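Local coordinates for protein cellobiose 2-epimerase (Caldibacillus thermoamylovorans, PDB 5ZHB) that interconverts cellobiose and 4-O-beta-D-glucopyranosyl-D-mannose by epimerization at C2 of the reducing-end sugar, at residues P18-L23 / E366-W371; Q55-S60 / C373-A378; G29-L34 / A75-R80. All coordinates share one frame; numbering follows the deposited sequence.

Interaction 1. Residues P18-L23 / E366-W371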
loop_
_atom_site.group_PDB
_atom_site.type_symbol
_atom_site.label_atom_id
_atom_site.label_comp_id
_atom_site.label_asym_id
_atom_site.label_seq_id
_atom_site.Cartn_x
_atom_site.Cartn_y
_atom_site.Cartn_z
ATOM N N PRO A 18 -11.688 14.019 -6.797
ATOM C CA PRO A 18 -12.862 14.770 -6.308
ATOM C C PRO A 18 -13.672 14.057 -5.228
ATOM O O PRO A 18 -14.188 14.695 -4.316
ATOM C CB PRO A 18 -13.707 15.038 -7.582
ATOM C CG PRO A 18 -12.709 14.952 -8.711
ATOM C CD PRO A 18 -11.651 13.920 -8.267
ATOM N N PHE A 19 -13.808 12.721 -5.303
ATOM C CA PHE A 19 -14.557 12.007 -4.281
ATOM C C PHE A 19 -13.892 12.177 -2.906
ATOM O O PHE A 19 -14.556 12.512 -1.924
ATOM C CB PHE A 19 -14.671 10.523 -4.635
ATOM C CG PHE A 19 -15.108 9.639 -3.472
ATOM C CD1 PHE A 19 -14.177 9.083 -2.601
ATOM C CD2 PHE A 19 -16.449 9.340 -3.290
ATOM C CE1 PHE A 19 -14.591 8.278 -1.557
ATOM C CE2 PHE A 19 -16.865 8.542 -2.256
ATOM C CZ PHE A 19 -15.937 7.968 -1.409
ATOM N N TRP A 20 -12.565 11.979 -2.857
ATOM C CA TRP A 20 -11.783 12.119 -1.639
ATOM C C TRP A 20 -11.764 13.560 -1.131
ATOM O O TRP A 20 -11.836 13.783 0.070
ATOM C CB TRP A 20 -10.382 11.532 -1.883
ATOM C CG TRP A 20 -10.475 10.038 -1.999
ATOM C CD1 TRP A 20 -10.556 9.258 -3.111
ATOM C CD2 TRP A 20 -10.697 9.165 -0.881
ATOM N NE1 TRP A 20 -10.763 7.953 -2.766
ATOM C CE2 TRP A 20 -10.862 7.868 -1.402
ATOM C CE3 TRP A 20 -10.732 9.365 0.500
ATOM C CZ2 TRP A 20 -11.056 6.773 -0.568
ATOM C CZ3 TRP A 20 -10.942 8.287 1.324
ATOM C CH2 TRP A 20 -11.131 7.015 0.791
ATOM N N ALA A 21 -11.702 14.548 -2.037
ATOM C CA ALA A 21 -11.797 15.954 -1.648
ATOM C C ALA A 21 -13.125 16.288 -0.962
ATOM O O ALA A 21 -13.129 17.114 -0.053
ATOM C CB ALA A 21 -11.577 16.848 -2.847
ATOM N N LYS A 22 -14.228 15.619 -1.341
ATOM C CA LYS A 22 -15.521 15.828 -0.715
ATOM C C LYS A 22 -15.551 15.267 0.715
ATOM O O LYS A 22 -16.547 15.439 1.421
ATOM C CB LYS A 22 -16.648 15.221 -1.568
ATOM C CG LYS A 22 -17.066 16.004 -2.820
ATOM C CD LYS A 22 -18.134 15.356 -3.711
ATOM C CE LYS A 22 -17.581 14.442 -4.796
ATOM N NZ LYS A 22 -18.320 13.192 -5.063
ATOM N N LEU A 23 -14.503 14.550 1.151
ATOM C CA LEU A 23 -14.467 14.048 2.522
ATOM C C LEU A 23 -13.607 14.940 3.427
ATOM O O LEU A 23 -13.302 14.555 4.566
ATOM C CB LEU A 23 -13.949 12.602 2.524
ATOM C CG LEU A 23 -14.756 11.574 1.725
ATOM C CD1 LEU A 23 -14.143 10.187 1.945
ATOM C CD2 LEU A 23 -16.273 11.572 2.073
ATOM N N GLU A 366 -17.893 -1.023 2.700
ATOM C CA GLU A 366 -17.672 0.423 2.683
ATOM C C GLU A 366 -16.799 0.846 1.492
ATOM O O GLU A 366 -15.914 0.117 1.041
ATOM C CB GLU A 366 -17.102 0.879 4.016
ATOM C CG GLU A 366 -15.629 0.545 4.252
ATOM C CD GLU A 366 -15.390 -0.797 4.913
ATOM O OE1 GLU A 366 -16.229 -1.715 4.814
ATOM O OE2 GLU A 366 -14.357 -0.896 5.608
ATOM N N ILE A 367 -17.018 2.080 1.028
ATOM C CA ILE A 367 -16.292 2.670 -0.075
ATOM C C ILE A 367 -15.088 3.430 0.447
ATOM O O ILE A 367 -14.123 3.639 -0.270
ATOM C CB ILE A 367 -17.206 3.632 -0.877
ATOM C CG1 ILE A 367 -18.459 2.970 -1.290
ATOM C CG2 ILE A 367 -16.471 4.222 -2.077
ATOM C CD1 ILE A 367 -18.266 1.589 -1.892
ATOM N N ALA A 368 -15.185 3.920 1.670
ATOM C CA ALA A 368 -14.099 4.640 2.284
ATOM C C ALA A 368 -14.102 4.322 3.770
ATOM O O ALA A 368 -15.160 4.307 4.411
ATOM C CB ALA A 368 -14.227 6.121 2.036
ATOM N N GLY A 369 -12.899 4.107 4.302
ATOM C CA GLY A 369 -12.726 3.869 5.712
ATOM C C GLY A 369 -11.299 3.467 6.057
ATOM O O GLY A 369 -10.407 3.600 5.234
ATOM N N PRO A 370 -11.076 2.952 7.279
ATOM C CA PRO A 370 -9.730 2.682 7.757
ATOM C C PRO A 370 -8.913 1.825 6.800
ATOM O O PRO A 370 -7.699 1.961 6.794
ATOM C CB PRO A 370 -9.968 1.994 9.109
ATOM C CG PRO A 370 -11.297 2.566 9.558
ATOM C CD PRO A 370 -12.107 2.603 8.271
ATOM N N TRP A 371 -9.565 0.923 6.060
ATOM C CA TRP A 371 -8.845 0.000 5.200
ATOM C C TRP A 371 -9.141 0.232 3.725
ATOM O O TRP A 371 -8.709 -0.569 2.901
ATOM C CB TRP A 371 -9.149 -1.446 5.609
ATOM C CG TRP A 371 -8.573 -1.727 6.969
ATOM C CD1 TRP A 371 -9.272 -1.944 8.118
ATOM C CD2 TRP A 371 -7.173 -1.641 7.335
ATOM N NE1 TRP A 371 -8.402 -2.063 9.169
ATOM C CE2 TRP A 371 -7.112 -1.877 8.724
ATOM C CE3 TRP A 371 -5.977 -1.415 6.632
ATOM C CZ2 TRP A 371 -5.904 -1.875 9.418
ATOM C CZ3 TRP A 371 -4.781 -1.391 7.326
ATOM C CH2 TRP A 371 -4.750 -1.614 8.705
#
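Trp-20 and Ala-368 meet at the far end of the indole, in a buried contact between the C-terminal part of helix 2-21 and the loop that leads into helix 375-387. The indole can be followed outward from the helix. CB rests on Phe-59 of helix 49-66, and with CG anti to the carbonyl carbon (chi1 -70°) the indole leaves the helix toward Ala-368. One face of the ring is covered by its neighbour in sequence: Phe-19 CD1 stands 3.5 Å above the plane of the Trp-20 indole, toward the rim, while Trp-20 CD1 lies in the plane of the Phe-19 ring at its edge. NE1 packs near Pro-374 and donates its hydrogen to Glu-351 OE1. CE3 comes 3.8 Å from Leu-23 CD1, on the same side of the indole as Phe-19. At the tip, CH2 is 3.5 Å from Ala-368 CB; CZ3 is 4.0 Å and CZ2 4.2 Å from that same methyl carbon.

Ala-368 CB is thus received by three side chains, since Leu-23 CD1 lies 4.1 Å from it and Phe-19 CE1 presents its ring edge. The Phe-19 ring continues past Ala-368, where CZ touches Ile-367 CG2 at 3.8 Å, the two side chains crossing at about a right angle. Ile-367 and Ala-368 are both backbone-bonded to Val-35 of strand 34-35, a classic beta bulge, and the same two residues pack on the end of the helix. A leucine in place of Trp-20 would probably leave Glu-351 without its NE1 partner and open a gap beside Ala-368 CB. The side chains meeting across this contact do so carbon to carbon, so its fit depends on shape, whereas the directional NE1 bond to Glu-351 limits how the indole can turn.

Interaction 2. Residues Q55-S60 / C373-A378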
loop_
_atom_site.group_PDB
_atom_site.type_symbol
_atom_site.label_atom_id
_atom_site.label_comp_id
_atom_site.label_asym_id
_atom_site.label_seq_id
_atom_site.Cartn_x
_atom_site.Cartn_y
_atom_site.Cartn_z
ATOM N N GLN A 55 -3.915 9.011 2.595
ATOM C CA GLN A 55 -4.489 10.251 2.083
ATOM C C GLN A 55 -3.383 11.278 1.806
ATOM O O GLN A 55 -3.363 11.876 0.730
ATOM C CB GLN A 55 -5.542 10.786 3.047
ATOM C CG GLN A 55 -6.771 9.917 3.163
ATOM C CD GLN A 55 -7.443 10.097 4.506
ATOM O OE1 GLN A 55 -6.955 10.859 5.352
ATOM N NE2 GLN A 55 -8.536 9.374 4.724
ATOM N N LEU A 56 -2.417 11.408 2.722
ATOM C CA LEU A 56 -1.329 12.350 2.543
ATOM C C LEU A 56 -0.470 11.944 1.351
ATOM O O LEU A 56 -0.055 12.780 0.535
ATOM C CB LEU A 56 -0.516 12.436 3.825
ATOM C CG LEU A 56 0.823 13.178 3.725
ATOM C CD1 LEU A 56 0.675 14.602 3.196
ATOM C CD2 LEU A 56 1.451 13.187 5.091
ATOM N N TRP A 57 -0.177 10.641 1.259
ATOM C CA TRP A 57 0.656 10.153 0.163
ATOM C C TRP A 57 -0.010 10.445 -1.185
ATOM O O TRP A 57 0.646 10.969 -2.096
ATOM C CB TRP A 57 1.012 8.661 0.348
ATOM C CG TRP A 57 1.890 8.202 -0.779
ATOM C CD1 TRP A 57 3.254 8.181 -0.800
ATOM C CD2 TRP A 57 1.453 7.900 -2.123
ATOM N NE1 TRP A 57 3.691 7.826 -2.047
ATOM C CE2 TRP A 57 2.618 7.656 -2.879
ATOM C CE3 TRP A 57 0.212 7.787 -2.734
ATOM C CZ2 TRP A 57 2.562 7.334 -4.232
ATOM C CZ3 TRP A 57 0.152 7.434 -4.066
ATOM C CH2 TRP A 57 1.318 7.236 -4.805
ATOM N N ALA A 58 -1.300 10.090 -1.320
ATOM C CA ALA A 58 -2.038 10.198 -2.572
ATOM C C ALA A 58 -2.114 11.654 -3.043
ATOM O O ALA A 58 -1.825 11.928 -4.206
ATOM C CB ALA A 58 -3.421 9.583 -2.462
ATOM N N PHE A 59 -2.461 12.585 -2.153
ATOM C CA PHE A 59 -2.531 13.983 -2.558
ATOM C C PHE A 59 -1.154 14.562 -2.872
ATOM O O PHE A 59 -1.049 15.372 -3.804
ATOM C CB PHE A 59 -3.240 14.807 -1.492
ATOM C CG PHE A 59 -4.738 14.631 -1.550
ATOM C CD1 PHE A 59 -5.434 14.901 -2.716
ATOM C CD2 PHE A 59 -5.435 14.111 -0.466
ATOM C CE1 PHE A 59 -6.807 14.720 -2.772
ATOM C CE2 PHE A 59 -6.807 13.938 -0.534
ATOM C CZ PHE A 59 -7.483 14.240 -1.683
ATOM N N SER A 60 -0.125 14.195 -2.110
ATOM C CA SER A 60 1.223 14.690 -2.359
ATOM C C SER A 60 1.730 14.222 -3.717
ATOM O O SER A 60 2.219 15.030 -4.503
ATOM C CB SER A 60 2.197 14.264 -1.294
ATOM O OG SER A 60 1.841 14.767 -0.013
ATOM N N CYS A 373 -8.885 3.528 0.986
ATOM C CA CYS A 373 -8.552 4.926 0.820
ATOM C C CYS A 373 -8.028 5.097 -0.603
ATOM O O CYS A 373 -8.310 4.261 -1.459
ATOM C CB CYS A 373 -7.717 5.395 2.000
ATOM S SG CYS A 373 -6.173 4.457 2.123
ATOM N N PRO A 374 -7.477 6.273 -0.970
ATOM C CA PRO A 374 -7.119 6.515 -2.368
ATOM C C PRO A 374 -5.712 6.124 -2.799
ATOM O O PRO A 374 -5.328 6.436 -3.913
ATOM C CB PRO A 374 -7.282 8.046 -2.414
ATOM C CG PRO A 374 -6.750 8.510 -1.087
ATOM C CD PRO A 374 -7.238 7.446 -0.120
ATOM N N TYR A 375 -4.927 5.487 -1.919
ATOM C CA TYR A 375 -3.523 5.231 -2.215
ATOM C C TYR A 375 -3.366 4.251 -3.379
ATOM O O TYR A 375 -2.666 4.580 -4.346
ATOM C CB TYR A 375 -2.799 4.839 -0.922
ATOM C CG TYR A 375 -1.802 3.688 -0.936
ATOM C CD1 TYR A 375 -0.484 3.865 -1.335
ATOM C CD2 TYR A 375 -2.161 2.430 -0.452
ATOM C CE1 TYR A 375 0.453 2.836 -1.273
ATOM C CE2 TYR A 375 -1.236 1.392 -0.377
ATOM C CZ TYR A 375 0.070 1.584 -0.815
ATOM O OH TYR A 375 1.006 0.573 -0.719
ATOM N N HIS A 376 -3.999 3.074 -3.303
ATOM C CA HIS A 376 -3.754 2.045 -4.318
ATOM C C HIS A 376 -4.193 2.520 -5.712
ATOM O O HIS A 376 -3.437 2.412 -6.691
ATOM C CB HIS A 376 -4.434 0.739 -3.947
ATOM C CG HIS A 376 -3.768 -0.132 -2.919
ATOM N ND1 HIS A 376 -2.550 -0.755 -3.134
ATOM C CD2 HIS A 376 -4.137 -0.438 -1.659
ATOM C CE1 HIS A 376 -2.204 -1.421 -2.025
ATOM N NE2 HIS A 376 -3.172 -1.276 -1.126
ATOM N N ASN A 377 -5.433 2.984 -5.810
ATOM C CA ASN A 377 -5.996 3.350 -7.103
ATOM C C ASN A 377 -5.397 4.657 -7.649
ATOM O O ASN A 377 -5.141 4.739 -8.864
ATOM C CB ASN A 377 -7.520 3.246 -7.111
ATOM C CG ASN A 377 -8.236 4.156 -6.139
ATOM O OD1 ASN A 377 -7.616 4.692 -5.219
ATOM N ND2 ASN A 377 -9.551 4.278 -6.308
ATOM N N ALA A 378 -5.148 5.664 -6.800
ATOM C CA ALA A 378 -4.453 6.857 -7.251
ATOM C C ALA A 378 -3.046 6.537 -7.735
ATOM O O ALA A 378 -2.635 7.013 -8.794
ATOM C CB ALA A 378 -4.378 7.913 -6.185
#
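Trp-57 reaches Tyr-375 because its CG stands anti to the backbone N (chi1 -179°), which carries the indole off helix 49-66 toward the start of helix 375-387. Tyr-375 answers with a chi1 of 137°, well away from a staggered position. Its CD1 sits 4.2 Å above one face of the Trp-57 indole, near the rim, and Trp-57 CE3 in turn lies close to the plane of the phenol ring, at its edge. Trp-57 CZ3 also comes 4.0 Å from the backbone oxygen Tyr-375 O. The outer surroundings hold both rings: Trp-57 stacks with Tyr-119, while Tyr-375 meets Phe-116 edge-to-face and its hydroxyl is hydrogen-bonded to Glu-191.

Beside the aromatic pair the helices come close, with the CA atoms of Ala-58 and Tyr-375 only 5.2 Å apart. The small side chain of Ala-58 is consistent with this close approach. Its CB lies 3.8 Å from Pro-374 CG, the shortest side-chain approach between the two segments; the methyl of Ala-378 also lies near it, though the placing of that methyl is less certain. Gln-55 flanks the proline, its CG 4.1 Å from Pro-374 CD. Every residue that touches here is buried, and what the side chains offer one another is carbon surface. The loop just before the second helix is covered from a further direction, where Cys-373 lies against Trp-20 of helix 2-21.

Counted along the chain, helices 49-66 and 375-387 are the first and last of six inner helices, which alternate with six outer ones. Their direct packing closes the ring of the (alpha/alpha)6 barrel, the fold of the N-acylglucosamine 2-epimerase family.

Interaction 3. Residues G29-L34 / A75-R80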
loop_
_atom_site.group_PDB
_atom_site.type_symbol
_atom_site.label_atom_id
_atom_site.label_comp_id
_atom_site.label_asym_id
_atom_site.label_seq_id
_atom_site.Cartn_x
_atom_site.Cartn_y
_atom_site.Cartn_z
ATOM N N GLY A 29 -10.614 18.172 11.217
ATOM C CA GLY A 29 -9.291 17.836 10.688
ATOM C C GLY A 29 -9.337 16.531 9.885
ATOM O O GLY A 29 -10.230 15.712 10.070
ATOM N N GLY A 30 -8.380 16.365 8.970
ATOM C CA GLY A 30 -8.297 15.182 8.117
ATOM C C GLY A 30 -9.539 14.985 7.258
ATOM O O GLY A 30 -10.136 15.951 6.782
ATOM N N TYR A 31 -9.921 13.704 7.097
ATOM C CA TYR A 31 -10.996 13.262 6.231
ATOM C C TYR A 31 -11.956 12.387 7.017
ATOM O O TYR A 31 -11.533 11.627 7.900
ATOM C CB TYR A 31 -10.376 12.534 5.027
ATOM C CG TYR A 31 -9.550 13.481 4.183
ATOM C CD1 TYR A 31 -8.280 13.862 4.589
ATOM C CD2 TYR A 31 -10.070 14.034 3.025
ATOM C CE1 TYR A 31 -7.544 14.776 3.866
ATOM C CE2 TYR A 31 -9.340 14.953 2.288
ATOM C CZ TYR A 31 -8.083 15.337 2.720
ATOM O OH TYR A 31 -7.335 16.221 1.998
ATOM N N TYR A 32 -13.254 12.518 6.709
ATOM C CA TYR A 32 -14.286 11.737 7.370
ATOM C C TYR A 32 -13.936 10.247 7.256
ATOM O O TYR A 32 -13.463 9.786 6.215
ATOM C CB TYR A 32 -15.682 11.992 6.794
ATOM C CG TYR A 32 -16.135 13.452 6.808
ATOM C CD1 TYR A 32 -16.113 14.205 7.975
ATOM C CD2 TYR A 32 -16.559 14.083 5.641
ATOM C CE1 TYR A 32 -16.546 15.520 7.994
ATOM C CE2 TYR A 32 -16.969 15.411 5.638
ATOM C CZ TYR A 32 -16.973 16.124 6.825
ATOM O OH TYR A 32 -17.371 17.424 6.866
ATOM N N GLY A 33 -14.224 9.499 8.321
ATOM C CA GLY A 33 -13.579 8.217 8.558
ATOM C C GLY A 33 -14.259 7.034 7.878
ATOM O O GLY A 33 -13.673 5.962 7.815
ATOM N N LEU A 34 -15.493 7.211 7.381
ATOM C CA LEU A 34 -16.285 6.110 6.838
ATOM C C LEU A 34 -17.303 6.652 5.833
ATOM O O LEU A 34 -17.999 7.627 6.140
ATOM C CB LEU A 34 -17.041 5.365 7.932
ATOM C CG LEU A 34 -17.734 4.051 7.546
ATOM C CD1 LEU A 34 -16.711 2.985 7.209
ATOM C CD2 LEU A 34 -18.618 3.570 8.689
ATOM N N ALA A 75 -3.156 17.817 0.418
ATOM C CA ALA A 75 -1.987 17.237 1.079
ATOM C C ALA A 75 -1.662 17.963 2.387
ATOM O O ALA A 75 -1.376 17.331 3.409
ATOM C CB ALA A 75 -0.793 17.233 0.176
ATOM N N ASN A 76 -1.660 19.305 2.350
ATOM C CA ASN A 76 -1.431 20.075 3.566
ATOM C C ASN A 76 -2.409 19.710 4.675
ATOM O O ASN A 76 -1.994 19.602 5.825
ATOM C CB ASN A 76 -1.549 21.575 3.337
ATOM C CG ASN A 76 -0.507 22.060 2.359
ATOM O OD1 ASN A 76 0.621 21.535 2.306
ATOM N ND2 ASN A 76 -0.886 23.041 1.557
ATOM N N HIS A 77 -3.702 19.605 4.339
ATOM C CA HIS A 77 -4.735 19.284 5.311
ATOM C C HIS A 77 -4.473 17.914 5.952
ATOM O O HIS A 77 -4.678 17.699 7.153
ATOM C CB HIS A 77 -6.093 19.332 4.607
ATOM C CG HIS A 77 -7.243 19.170 5.517
ATOM N ND1 HIS A 77 -7.631 20.201 6.343
ATOM C CD2 HIS A 77 -8.071 18.140 5.782
ATOM C CE1 HIS A 77 -8.679 19.816 7.057
ATOM N NE2 HIS A 77 -8.953 18.559 6.750
ATOM N N ALA A 78 -4.012 16.968 5.131
ATOM C CA ALA A 78 -3.694 15.633 5.624
ATOM C C ALA A 78 -2.473 15.666 6.537
ATOM O O ALA A 78 -2.462 15.018 7.584
ATOM C CB ALA A 78 -3.521 14.681 4.457
ATOM N N TYR A 79 -1.458 16.451 6.155
ATOM C CA TYR A 79 -0.229 16.576 6.923
ATOM C C TYR A 79 -0.502 17.094 8.341
ATOM O O TYR A 79 0.011 16.534 9.331
ATOM C CB TYR A 79 0.756 17.460 6.161
ATOM C CG TYR A 79 2.010 17.707 6.970
ATOM C CD1 TYR A 79 3.010 16.751 7.022
ATOM C CD2 TYR A 79 2.191 18.893 7.674
ATOM C CE1 TYR A 79 4.159 16.952 7.758
ATOM C CE2 TYR A 79 3.335 19.097 8.422
ATOM C CZ TYR A 79 4.320 18.131 8.459
ATOM O OH TYR A 79 5.486 18.311 9.132
ATOM N N ARG A 80 -1.318 18.158 8.418
ATOM C CA ARG A 80 -1.744 18.748 9.681
ATOM C C ARG A 80 -2.399 17.722 10.599
ATOM O O ARG A 80 -2.026 17.596 11.750
ATOM C CB ARG A 80 -2.724 19.911 9.468
ATOM C CG ARG A 80 -2.046 21.133 8.865
ATOM C CD ARG A 80 -2.971 22.344 8.917
ATOM N NE ARG A 80 -4.034 22.380 7.906
ATOM C CZ ARG A 80 -3.917 22.788 6.643
ATOM N NH1 ARG A 80 -2.789 23.325 6.192
ATOM N NH2 ARG A 80 -4.952 22.670 5.828
HETATM O O HOH W 1 -6.173 18.545 9.134
#
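Gly-30 brings its CA to 5.3 Å from that of Ala-78, and its positive phi of 60° accompanies a turn that places the Gly-30 backbone beside His-77 on helix 69-86, the carbonyl bonded directly and the N-H through a water. The imidazole, its CG anti to the backbone N, extends to the loop edge-on: NE2 lies 2.9 Å from Gly-30 O, in a weak hydrogen bond bent to 128° at the proton, and a second weak bond runs from NE2 to Asp-25 O. The water accepts from Gly-30 N at 3.1 Å and donates to His-77 O at 2.6 Å; it sits over the centre of one imidazole face. Helix 69-86 is an outer helix of the (alpha/alpha)6 barrel, and this contact joins it to the loop that follows helix 2-21, the first outer helix. Tyr-31 forms an offset edge-to-face pair with His-77, the imidazole edge directed to the phenol face, with planes at 84° and ring centroids 5.6 Å apart. Tyr-31 CE1 is 3.9 Å from His-77 CD2 and 4.1 Å from Ala-78 CB, which lies at the phenol's edge. The hydroxyl of Tyr-31 is hydrogen-bonded to Gln-74, one turn before Ala-78 on helix 69-86.

How the interactions relate
From the N terminus, helix 2-21 ends in the first half of interaction 1, whose partner comes only after 342 residues, so this contact spans nearly the whole chain. The loop 29-34 follows and closes on helix 69-86 after 40 residues; interaction 3 is therefore nested inside interaction 1. Interaction 2 begins at 55-60, within the short loop of interaction 3, and ends at 373-378, beyond interaction 1, so it crosses both. The centres of the three contacts lie about 10 to 12 Å from one another. Trp-20 packs on Cys-373, Leu-23 O and Tyr-32 N are 3.0 Å apart in a probable hydrogen bond, and Gln-55 packs on Tyr-31, tying two outer helices, two inner helices and their loops together.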